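Local coordinates for alpha-L-rhamnosidase (Aspergillus terreus, PDB 6GSZ), which probably hydrolyses terminal non-reducing alpha-L-rhamnose residues in alpha-L-rhamnosides, at residues F490-L495 and K545-E550; D497-Q502 and A555-D560. All blocks are in the same frame, centred on the assembly; numbering follows the deposited sequence.

In the fold
Interactions 1 and 2 are two successive meetings of the same pair of helices, 488-503 and 545-562, with centres about 12 Å apart. In each, an arginine of the first helix forms a salt bridge with a carboxylate of the second. Helix 530-542 touches both helices at both levels; just before it lies Trp527, one of the residues around the bound glucose, but none of that pocket's residues belongs to the four segments. Interaction 1 lies about 14 Å from the centre of the chain and connects to the N-terminal region through Glu10. Interaction 2, about 20 Å out, has a glycan along the far side of its second segment.

Interaction 1. Residues F490-L495 and K545-E550; sequences FLRAWL and KVMLEE
Arg492 and Met547 mark the closest approach of two nearly parallel helical segments, their CA atoms 7.3 Å apart, with axes that come no nearer than 11.3 Å and are inclined by 19°. Arg492 and Glu550 bridge the space between them. Arg492 leads: its chain runs extended from CG to NE, carrying the guanidinium across to Glu550, and the two side chains cross at about a right angle. The grip is side-on and bidentate. Arg492 NE donates to Glu550 OE2 at 2.9 Å, while Arg492 NH2 donates to Glu550 OE1, also at 2.9 Å and nearly straight. Both oxygens are met on their syn sides, and the guanidinium and carboxylate planes are only 20° apart, so the two bonds together fix the rotation of both groups. Glu550 CG sits between its own backbone N and carbonyl carbon (chi1 86°), with the rest of the chain extended toward the arginine.

A water links the salt bridge to the backbone, donating to Glu550 OE2 at 2.7 Å and to Arg492 O at 2.9 Å. OE2 thus accepts from both the arginine and the water. Beneath the salt bridge, Met547 SD lies against the aliphatic base of Arg492, 3.5 Å from Arg492 CG, although this holds for one of two modelled conformers. Val546 CG1 adds a looser touch at the guanidinium edge, near NH2.

The remaining nitrogen, Arg492 NH1, pairs with Glu10, so the arginine sits between two carboxylates, which would be expected to favour their ionised state. Leu491 and Met547 both rest on Leu538 of helix 530-542. Two near-parallel helices packed side by side, with helix 530-542, which comes between them in the chain, packed against both, fit the (alpha/alpha)6 barrel of this glycosidase family, and Arg492 ties that barrel to the N-terminal region.

Interaction 2. Residues D497-Q502 and A555-D560; sequences DARSEQ and AKDWVD. With NAG (2-acetamido-2-deoxy-beta-D-glucopyranose), chain D; NAG (2-acetamido-2-deoxy-beta-D-glucopyranose), chain B.
Arg499 and Asp557 carry the charged part of this contact, spanning helical segments inclined by 38°. The arginine chain bends at chi2 (55°) and presents its guanidinium end-on, both terminal nitrogens converging on one oxygen: Arg499 NH1 lies 2.8 Å and Arg499 NH2 3.1 Å from Asp557 OD2. That oxygen lies in the guanidinium plane, yet the carboxylate is turned by 43°, and both nitrogens approach it from the same face.

Beyond the salt bridge, Arg499 NH1 also donates to Gln502 OE1 of its own helix at 2.9 Å, from above the amide carbonyl plane. This second bond steadies the arginine from its own helix. The other end of the amide, Gln502 NE2, bonds to the carbonyl oxygens of Tyr507 and Gly554, which fixes its flip. Packing is slight: Gln502 NE2 lies 3.8 Å from Trp558 CB.

The remaining polar contacts face the glycan. Lys556 NZ forms a salt bridge with Asp560 OD2 at 2.8 Å and a hydrogen bond to O7 of NAG (chain D). Asp560 OD1 accepts from O6 of the same sugar at 2.7 Å, while Asp560 O takes the N2 of NAG (chain B) at 2.9 Å. Two neighbouring helices of an (alpha/alpha)6 barrel are thus joined on one side, with the protein's own N-glycan held against the other side of helix 545-562.

Interaction 1. Residues F490-L495 and K545-E550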
ATOM      1  N   PHE A 490      -2.623  -3.399  -5.839  1.00  8.64           N
ATOM      2  CA  PHE A 490      -3.143  -2.657  -4.688  1.00  9.13           C
ATOM      3  C   PHE A 490      -3.656  -1.291  -5.127  1.00  9.64           C
ATOM      4  O   PHE A 490      -4.741  -0.865  -4.772  1.00  9.98           O
ATOM      5  CB  PHE A 490      -2.035  -2.572  -3.650  1.00  9.73           C
ATOM      6  CG  PHE A 490      -2.316  -1.793  -2.404  1.00  9.73           C
ATOM      7  CD1 PHE A 490      -2.264  -0.421  -2.398  1.00 10.51           C
ATOM      8  CD2 PHE A 490      -2.666  -2.427  -1.222  1.00 10.22           C
ATOM      9  CE1 PHE A 490      -2.470   0.324  -1.245  1.00 10.36           C
ATOM     10  CE2 PHE A 490      -2.845  -1.680  -0.071  1.00 10.87           C
ATOM     11  CZ  PHE A 490      -2.788  -0.310  -0.076  1.00 11.00           C
ATOM     12  N   LEU A 491      -2.836  -0.557  -5.880  1.00  9.67           N
ATOM     13  CA  LEU A 491      -3.221   0.803  -6.295  1.00  8.74           C
ATOM     14  C   LEU A 491      -4.223   0.766  -7.444  1.00  9.10           C
ATOM     15  O   LEU A 491      -5.048   1.680  -7.537  1.00 10.51           O
ATOM     16  CB  LEU A 491      -1.985   1.626  -6.634  1.00  9.00           C
ATOM     17  CG  LEU A 491      -1.120   1.990  -5.433  1.00 10.19           C
ATOM     18  CD1 LEU A 491       0.170   2.616  -5.905  1.00 12.01           C
ATOM     19  CD2 LEU A 491      -1.855   2.903  -4.446  1.00 10.58           C
ATOM     20  N   ARG A 492      -4.217  -0.311  -8.251  1.00  9.05           N
ATOM     21  CA  ARG A 492      -5.242  -0.417  -9.258  1.00  9.20           C
ATOM     22  C   ARG A 492      -6.650  -0.362  -8.624  1.00  8.82           C
ATOM     23  O   ARG A 492      -7.566   0.327  -9.118  1.00 10.34           O
ATOM     24  CB  ARG A 492      -5.086  -1.695 -10.079  1.00  9.63           C
ATOM     25  CG  ARG A 492      -5.987  -1.767 -11.300  1.00 10.29           C
ATOM     26  CD  ARG A 492      -5.874  -3.065 -12.077  1.00 10.60           C
ATOM     27  NE  ARG A 492      -6.499  -2.887 -13.386  1.00 11.15           N
ATOM     28  CZ  ARG A 492      -6.314  -3.740 -14.398  1.00 11.26           C
ATOM     29  NH1 ARG A 492      -5.739  -4.927 -14.161  1.00 11.14           N
ATOM     30  NH2 ARG A 492      -6.656  -3.382 -15.648  1.00 12.39           N
ATOM     31  N   ALA A 493      -6.813  -1.173  -7.570  1.00  9.18           N
ATOM     32  CA  ALA A 493      -8.090  -1.264  -6.858  1.00 10.35           C
ATOM     33  C   ALA A 493      -8.457   0.090  -6.227  1.00  8.85           C
ATOM     34  O   ALA A 493      -9.613   0.579  -6.356  1.00  9.88           O
ATOM     35  CB  ALA A 493      -8.017  -2.392  -5.847  1.00 11.09           C
ATOM     36  N   TRP A 494      -7.488   0.688  -5.541  1.00  9.34           N
ATOM     37  CA  TRP A 494      -7.731   1.964  -4.875  1.00  9.43           C
ATOM     38  C   TRP A 494      -8.203   3.027  -5.867  1.00  9.77           C
ATOM     39  O   TRP A 494      -9.111   3.830  -5.611  1.00 10.46           O
ATOM     40  CB  TRP A 494      -6.518   2.384  -4.061  1.00 10.51           C
ATOM     41  CG  TRP A 494      -6.730   3.611  -3.251  1.00  9.47           C
ATOM     42  CD1 TRP A 494      -7.466   3.713  -2.105  1.00  9.39           C
ATOM     43  CD2 TRP A 494      -6.238   4.928  -3.505  1.00 10.28           C
ATOM     44  NE1 TRP A 494      -7.432   5.005  -1.637  1.00 10.80           N
ATOM     45  CE2 TRP A 494      -6.713   5.790  -2.492  1.00 10.34           C
ATOM     46  CE3 TRP A 494      -5.454   5.485  -4.529  1.00 10.68           C
ATOM     47  CZ2 TRP A 494      -6.427   7.155  -2.441  1.00 10.07           C
ATOM     48  CZ3 TRP A 494      -5.187   6.832  -4.493  1.00 12.28           C
ATOM     49  CH2 TRP A 494      -5.673   7.662  -3.478  1.00 11.55           C
ATOM     50  N   LEU A 495      -7.515   3.082  -7.030  1.00  9.34           N
ATOM     51  CA  LEU A 495      -7.826   4.079  -8.021  1.00  9.22           C
ATOM     52  C   LEU A 495      -9.182   3.862  -8.708  1.00  8.30           C
ATOM     53  O   LEU A 495      -9.800   4.853  -9.139  1.00  9.23           O
ATOM     54  CB  LEU A 495      -6.690   4.203  -9.039  1.00  9.68           C
ATOM     55  CG  LEU A 495      -5.431   4.909  -8.498  1.00 10.58           C
ATOM     56  CD1 LEU A 495      -4.241   4.630  -9.390  1.00 11.96           C
ATOM     57  CD2 LEU A 495      -5.677   6.405  -8.370  1.00 12.71           C
ATOM     58  N   LYS A 545      -0.295   0.053 -20.033  1.00 10.17           N
ATOM     59  CA  LYS A 545      -1.079   0.988 -20.839  1.00 12.65           C
ATOM     60  C   LYS A 545      -2.588   0.816 -20.593  1.00 12.53           C
ATOM     61  O   LYS A 545      -3.340   1.758 -20.751  1.00 12.24           O
ATOM     62  CB  LYS A 545      -0.707   0.857 -22.332  1.00 18.06           C
ATOM     63  CG  LYS A 545       0.667   1.425 -22.660  1.00 27.06           C
ATOM     64  CD  LYS A 545       0.875   1.962 -24.082  1.00 36.28           C
ATOM     65  CE  LYS A 545       2.351   2.027 -24.401  1.00 44.70           C
ATOM     66  NZ  LYS A 545       2.970   0.682 -24.345  1.00 47.62           N
ATOM     67  N   VAL A 546      -3.030  -0.414 -20.302  1.00 11.94           N
ATOM     68  CA  VAL A 546      -4.451  -0.679 -20.039  1.00 12.36           C
ATOM     69  C   VAL A 546      -4.902   0.045 -18.763  1.00 11.27           C
ATOM     70  O   VAL A 546      -5.958   0.691 -18.744  1.00 12.16           O
ATOM     71  CB  VAL A 546      -4.758  -2.189 -20.000  1.00 14.18           C
ATOM     72  CG1 VAL A 546      -6.196  -2.454 -19.544  1.00 15.68           C
ATOM     73  CG2 VAL A 546      -4.488  -2.799 -21.354  1.00 16.14           C
ATOM     74  N   MET A 547      -4.087  -0.075 -17.716  1.00 10.73           N
ATOM     75  CA  MET A 547      -4.400   0.587 -16.489  0.60 11.65           C
ATOM     76  C   MET A 547      -4.333   2.122 -16.646  1.00 10.62           C
ATOM     77  O   MET A 547      -5.145   2.865 -16.086  1.00 11.74           O
ATOM     78  CB  MET A 547      -3.494   0.043 -15.386  0.60 13.62           C
ATOM     79  CG  MET A 547      -3.787   0.598 -14.064  0.60 14.02           C
ATOM     80  SD  MET A 547      -3.108  -0.410 -12.711  0.60 12.70           S
ATOM     81  CE  MET A 547      -1.359  -0.389 -13.082  0.60 12.30           C
ATOM     82  N   LEU A 548      -3.373   2.600 -17.449  1.00 11.09           N
ATOM     83  CA  LEU A 548      -3.308   4.060 -17.689  1.00 10.88           C
ATOM     84  C   LEU A 548      -4.586   4.546 -18.383  1.00 10.50           C
ATOM     85  O   LEU A 548      -5.179   5.559 -18.004  1.00 11.87           O
ATOM     86  CB  LEU A 548      -2.068   4.399 -18.513  1.00 11.55           C
ATOM     87  CG  LEU A 548      -1.822   5.891 -18.715  1.00 11.75           C
ATOM     88  CD1 LEU A 548      -1.578   6.596 -17.412  1.00 13.19           C
ATOM     89  CD2 LEU A 548      -0.634   6.112 -19.654  1.00 12.52           C
ATOM     90  N   GLU A 549      -5.059   3.777 -19.374  1.00 11.50           N
ATOM     91  CA  GLU A 549      -6.312   4.123 -20.046  1.00 10.57           C
ATOM     92  C   GLU A 549      -7.501   4.093 -19.063  1.00 11.35           C
ATOM     93  O   GLU A 549      -8.320   5.016 -19.120  1.00 12.62           O
ATOM     94  CB  GLU A 549      -6.590   3.180 -21.211  1.00 11.90           C
ATOM     95  CG  GLU A 549      -7.817   3.532 -22.013  1.00 15.01           C
ATOM     96  CD  GLU A 549      -7.686   4.771 -22.870  1.00 19.06           C
ATOM     97  OE1 GLU A 549      -6.639   4.908 -23.538  1.00 23.79           O
ATOM     98  OE2 GLU A 549      -8.650   5.584 -22.880  1.00 27.01           O
ATOM     99  N   GLU A 550      -7.589   3.090 -18.171  1.00 11.11           N
ATOM    100  CA  GLU A 550      -8.751   3.080 -17.243  1.00 11.44           C
ATOM    101  C   GLU A 550      -8.695   4.257 -16.272  1.00 11.38           C
ATOM    102  O   GLU A 550      -9.763   4.710 -15.803  1.00 12.53           O
ATOM    103  CB  GLU A 550      -8.872   1.709 -16.596  1.00 14.69           C
ATOM    104  CG  GLU A 550      -8.067   1.459 -15.369  1.00 16.75           C
ATOM    105  CD  GLU A 550      -7.936  -0.010 -14.979  1.00 18.71           C
ATOM    106  OE1 GLU A 550      -8.043  -0.877 -15.907  1.00 19.42           O
ATOM    107  OE2 GLU A 550      -7.669  -0.275 -13.779  1.00 14.46           O
TER
HETATM  108  O   HOH W   1      -7.511   1.512 -11.734  1.00 10.50           O

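Interaction 2. Residues D497-Q502 and A555-D560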
ATOM      1  N   ASP A 497     -11.779   2.944  -6.976  1.00  9.64           N
ATOM      2  CA  ASP A 497     -12.654   3.575  -5.963  1.00 10.31           C
ATOM      3  C   ASP A 497     -12.531   5.089  -6.049  1.00 10.33           C
ATOM      4  O   ASP A 497     -13.534   5.822  -5.961  1.00 11.50           O
ATOM      5  CB  ASP A 497     -12.376   3.031  -4.568  1.00 10.83           C
ATOM      6  CG  ASP A 497     -12.846   1.591  -4.394  1.00 11.81           C
ATOM      7  OD1 ASP A 497     -13.557   1.069  -5.307  1.00 11.57           O
ATOM      8  OD2 ASP A 497     -12.494   1.011  -3.320  1.00 11.40           O
ATOM      9  N   ALA A 498     -11.294   5.586  -6.282  1.00  9.75           N
ATOM     10  CA  ALA A 498     -11.111   7.028  -6.374  1.00 10.12           C
ATOM     11  C   ALA A 498     -12.022   7.567  -7.502  1.00 10.24           C
ATOM     12  O   ALA A 498     -12.668   8.609  -7.366  1.00 10.66           O
ATOM     13  CB  ALA A 498      -9.657   7.366  -6.620  1.00 10.93           C
ATOM     14  N   ARG A 499     -12.019   6.875  -8.662  1.00  9.86           N
ATOM     15  CA  ARG A 499     -12.798   7.267  -9.812  1.00 10.29           C
ATOM     16  C   ARG A 499     -14.304   7.244  -9.464  1.00 10.27           C
ATOM     17  O   ARG A 499     -15.025   8.185  -9.790  1.00 12.00           O
ATOM     18  CB  ARG A 499     -12.456   6.371 -11.009  1.00 11.41           C
ATOM     19  CG  ARG A 499     -13.282   6.629 -12.252  1.00 11.44           C
ATOM     20  CD  ARG A 499     -13.207   8.081 -12.691  1.00 11.13           C
ATOM     21  NE  ARG A 499     -13.718   8.237 -14.034  1.00 13.06           N
ATOM     22  CZ  ARG A 499     -14.062   9.408 -14.599  1.00 11.95           C
ATOM     23  NH1 ARG A 499     -13.937  10.529 -13.888  1.00 12.02           N
ATOM     24  NH2 ARG A 499     -14.483   9.407 -15.862  1.00 14.33           N
ATOM     25  N   SER A 500     -14.787   6.141  -8.876  1.00 10.16           N
ATOM     26  CA  SER A 500     -16.197   6.048  -8.513  1.00 10.91           C
ATOM     27  C   SER A 500     -16.619   7.194  -7.574  1.00 10.14           C
ATOM     28  O   SER A 500     -17.706   7.819  -7.794  1.00 12.26           O
ATOM     29  CB  SER A 500     -16.481   4.711  -7.838  1.00 12.48           C
ATOM     30  OG  SER A 500     -16.300   3.611  -8.726  1.00 13.29           O
ATOM     31  N   GLU A 501     -15.766   7.486  -6.588  1.00 10.20           N
ATOM     32  CA  GLU A 501     -16.054   8.515  -5.632  1.00 10.43           C
ATOM     33  C   GLU A 501     -16.124   9.878  -6.326  1.00 10.31           C
ATOM     34  O   GLU A 501     -17.010  10.712  -6.066  1.00 12.16           O
ATOM     35  CB  GLU A 501     -15.045   8.496  -4.488  1.00 10.80           C
ATOM     36  CG  GLU A 501     -15.091   7.240  -3.624  1.00 11.06           C
ATOM     37  CD  GLU A 501     -16.134   7.113  -2.543  1.00 11.99           C
ATOM     38  OE1 GLU A 501     -17.133   7.836  -2.622  1.00 13.86           O
ATOM     39  OE2 GLU A 501     -15.840   6.298  -1.639  1.00 12.16           O
ATOM     40  N   GLN A 502     -15.130  10.156  -7.206  1.00 10.31           N
ATOM     41  CA  GLN A 502     -15.076  11.391  -7.974  1.00 11.20           C
ATOM     42  C   GLN A 502     -16.346  11.592  -8.801  1.00 10.98           C
ATOM     43  O   GLN A 502     -16.835  12.752  -8.924  1.00 12.15           O
ATOM     44  CB  GLN A 502     -13.831  11.318  -8.854  1.00 11.44           C
ATOM     45  CG  GLN A 502     -13.700  12.522  -9.788  1.00 12.85           C
ATOM     46  CD  GLN A 502     -12.716  12.263 -10.903  1.00 12.31           C
ATOM     47  OE1 GLN A 502     -12.579  11.124 -11.371  1.00 12.84           O
ATOM     48  NE2 GLN A 502     -12.041  13.329 -11.317  1.00 11.18           N
ATOM     49  N   ALA A 555      -8.302  11.463 -14.332  1.00 10.69           N
ATOM     50  CA  ALA A 555      -7.315  12.528 -14.486  1.00 10.59           C
ATOM     51  C   ALA A 555      -7.851  13.686 -15.346  1.00 10.07           C
ATOM     52  O   ALA A 555      -7.747  14.842 -14.963  1.00 11.60           O
ATOM     53  CB  ALA A 555      -6.033  11.930 -15.065  1.00 11.68           C
ATOM     54  N   LYS A 556      -8.440  13.343 -16.480  1.00 10.43           N
ATOM     55  CA  LYS A 556      -8.945  14.344 -17.386  1.00 11.29           C
ATOM     56  C   LYS A 556     -10.129  15.118 -16.783  1.00 11.36           C
ATOM     57  O   LYS A 556     -10.194  16.346 -16.859  1.00 12.74           O
ATOM     58  CB  LYS A 556      -9.329  13.711 -18.721  1.00 12.97           C
ATOM     59  CG  LYS A 556      -9.988  14.669 -19.705  1.00 15.07           C
ATOM     60  CD  LYS A 556     -10.015  14.126 -21.115  1.00 15.53           C
ATOM     61  CE  LYS A 556     -10.905  14.890 -22.082  1.00 18.05           C
ATOM     62  NZ  LYS A 556     -10.693  16.354 -22.176  1.00 17.07           N
ATOM     63  N   ASP A 557     -11.049  14.421 -16.116  1.00 11.36           N
ATOM     64  CA  ASP A 557     -12.212  15.101 -15.553  1.00 12.17           C
ATOM     65  C   ASP A 557     -11.786  16.021 -14.403  1.00 11.03           C
ATOM     66  O   ASP A 557     -12.390  17.080 -14.219  1.00 12.12           O
ATOM     67  CB  ASP A 557     -13.253  14.112 -15.042  1.00 12.12           C
ATOM     68  CG  ASP A 557     -14.101  13.459 -16.117  1.00 13.74           C
ATOM     69  OD1 ASP A 557     -14.091  13.944 -17.277  1.00 18.00           O
ATOM     70  OD2 ASP A 557     -14.799  12.452 -15.794  1.00 14.89           O
ATOM     71  N   TRP A 558     -10.752  15.643 -13.644  1.00 11.33           N
ATOM     72  CA  TRP A 558     -10.249  16.493 -12.593  1.00 10.74           C
ATOM     73  C   TRP A 558      -9.773  17.845 -13.155  1.00 11.56           C
ATOM     74  O   TRP A 558     -10.132  18.921 -12.647  1.00 12.18           O
ATOM     75  CB  TRP A 558      -9.139  15.793 -11.831  1.00 11.11           C
ATOM     76  CG  TRP A 558      -8.357  16.663 -10.912  1.00 10.05           C
ATOM     77  CD1 TRP A 558      -7.053  17.004 -11.045  1.00 11.43           C
ATOM     78  CD2 TRP A 558      -8.802  17.326  -9.718  1.00 11.37           C
ATOM     79  NE1 TRP A 558      -6.637  17.817 -10.031  1.00 10.66           N
ATOM     80  CE2 TRP A 558      -7.699  18.023  -9.180  1.00 10.92           C
ATOM     81  CE3 TRP A 558     -10.018  17.388  -9.013  1.00 12.12           C
ATOM     82  CZ2 TRP A 558      -7.760  18.794  -8.025  1.00 11.65           C
ATOM     83  CZ3 TRP A 558     -10.074  18.162  -7.877  1.00 13.08           C
ATOM     84  CH2 TRP A 558      -8.959  18.813  -7.353  1.00 12.86           C
ATOM     85  N   VAL A 559      -8.911  17.782 -14.183  1.00 12.17           N
ATOM     86  CA  VAL A 559      -8.383  19.012 -14.748  1.00 11.40           C
ATOM     87  C   VAL A 559      -9.528  19.801 -15.404  1.00 11.28           C
ATOM     88  O   VAL A 559      -9.609  21.028 -15.256  1.00 13.39           O
ATOM     89  CB  VAL A 559      -7.246  18.715 -15.715  1.00 11.99           C
ATOM     90  CG1 VAL A 559      -6.766  19.938 -16.461  1.00 12.97           C
ATOM     91  CG2 VAL A 559      -6.100  18.092 -14.946  1.00 12.48           C
ATOM     92  N   ASP A 560     -10.392  19.113 -16.153  1.00 12.29           N
ATOM     93  CA  ASP A 560     -11.384  19.797 -16.942  1.00 12.73           C
ATOM     94  C   ASP A 560     -12.497  20.426 -16.075  1.00 13.41           C
ATOM     95  O   ASP A 560     -13.037  21.490 -16.449  1.00 14.04           O
ATOM     96  CB  ASP A 560     -12.029  18.860 -17.941  1.00 13.06           C
ATOM     97  CG  ASP A 560     -11.114  18.420 -19.074  1.00 13.26           C
ATOM     98  OD1 ASP A 560     -10.002  19.050 -19.245  1.00 14.04           O
ATOM     99  OD2 ASP A 560     -11.555  17.494 -19.806  1.00 15.31           O
TER
HETATM  100  C1  NAG D   1      -8.818  21.251 -23.071  1.00 17.06           C
HETATM  101  C2  NAG D   1      -9.997  20.237 -23.231  1.00 16.05           C
HETATM  102  C3  NAG D   1     -11.296  20.875 -22.737  1.00 16.06           C
HETATM  103  C4  NAG D   1     -11.091  21.462 -21.327  1.00 16.10           C
HETATM  104  C5  NAG D   1      -9.829  22.278 -21.199  1.00 14.34           C
HETATM  105  C6  NAG D   1      -9.491  22.649 -19.754  1.00 15.03           C
HETATM  106  C7  NAG D   1      -9.657  18.627 -24.997  1.00 20.34           C
HETATM  107  C8  NAG D   1      -9.854  18.249 -26.426  1.00 23.27           C
HETATM  108  N2  NAG D   1     -10.175  19.780 -24.586  1.00 18.79           N
HETATM  109  O3  NAG D   1     -12.348  19.902 -22.747  1.00 18.42           O
HETATM  110  O4  NAG D   1     -12.146  22.389 -20.998  1.00 16.07           O
HETATM  111  O5  NAG D   1      -8.667  21.598 -21.747  1.00 15.25           O
HETATM  112  O6  NAG D   1      -8.923  21.536 -19.030  1.00 14.69           O
HETATM  113  O7  NAG D   1      -8.967  17.904 -24.246  1.00 18.75           O
HETATM  114  C1  NAG B   2     -13.266  21.862 -20.325  1.00 15.93           C
HETATM  115  C2  NAG B   2     -13.925  22.993 -19.579  1.00 17.06           C
HETATM  116  C3  NAG B   2     -15.243  22.525 -18.975  1.00 18.59           C
HETATM  117  C4  NAG B   2     -16.106  21.853 -20.036  1.00 19.89           C
HETATM  118  C5  NAG B   2     -15.337  20.746 -20.747  1.00 19.07           C
HETATM  119  C6  NAG B   2     -16.138  20.165 -21.905  1.00 25.50           C
HETATM  120  C7  NAG B   2     -12.379  24.615 -18.591  1.00 17.07           C
HETATM  121  C8  NAG B   2     -11.510  24.904 -17.408  1.00 16.87           C
HETATM  122  N2  NAG B   2     -13.057  23.466 -18.543  1.00 16.14           N
HETATM  123  O3  NAG B   2     -15.943  23.638 -18.404  1.00 22.64           O
HETATM  124  O4  NAG B   2     -17.213  21.261 -19.389  1.00 25.06           O
HETATM  125  O5  NAG B   2     -14.147  21.311 -21.288  1.00 17.96           O
HETATM  126  O6  NAG B   2     -15.305  19.184 -22.564  1.00 30.59           O
HETATM  127  O7  NAG B   2     -12.415  25.376 -19.563  1.00 18.79           O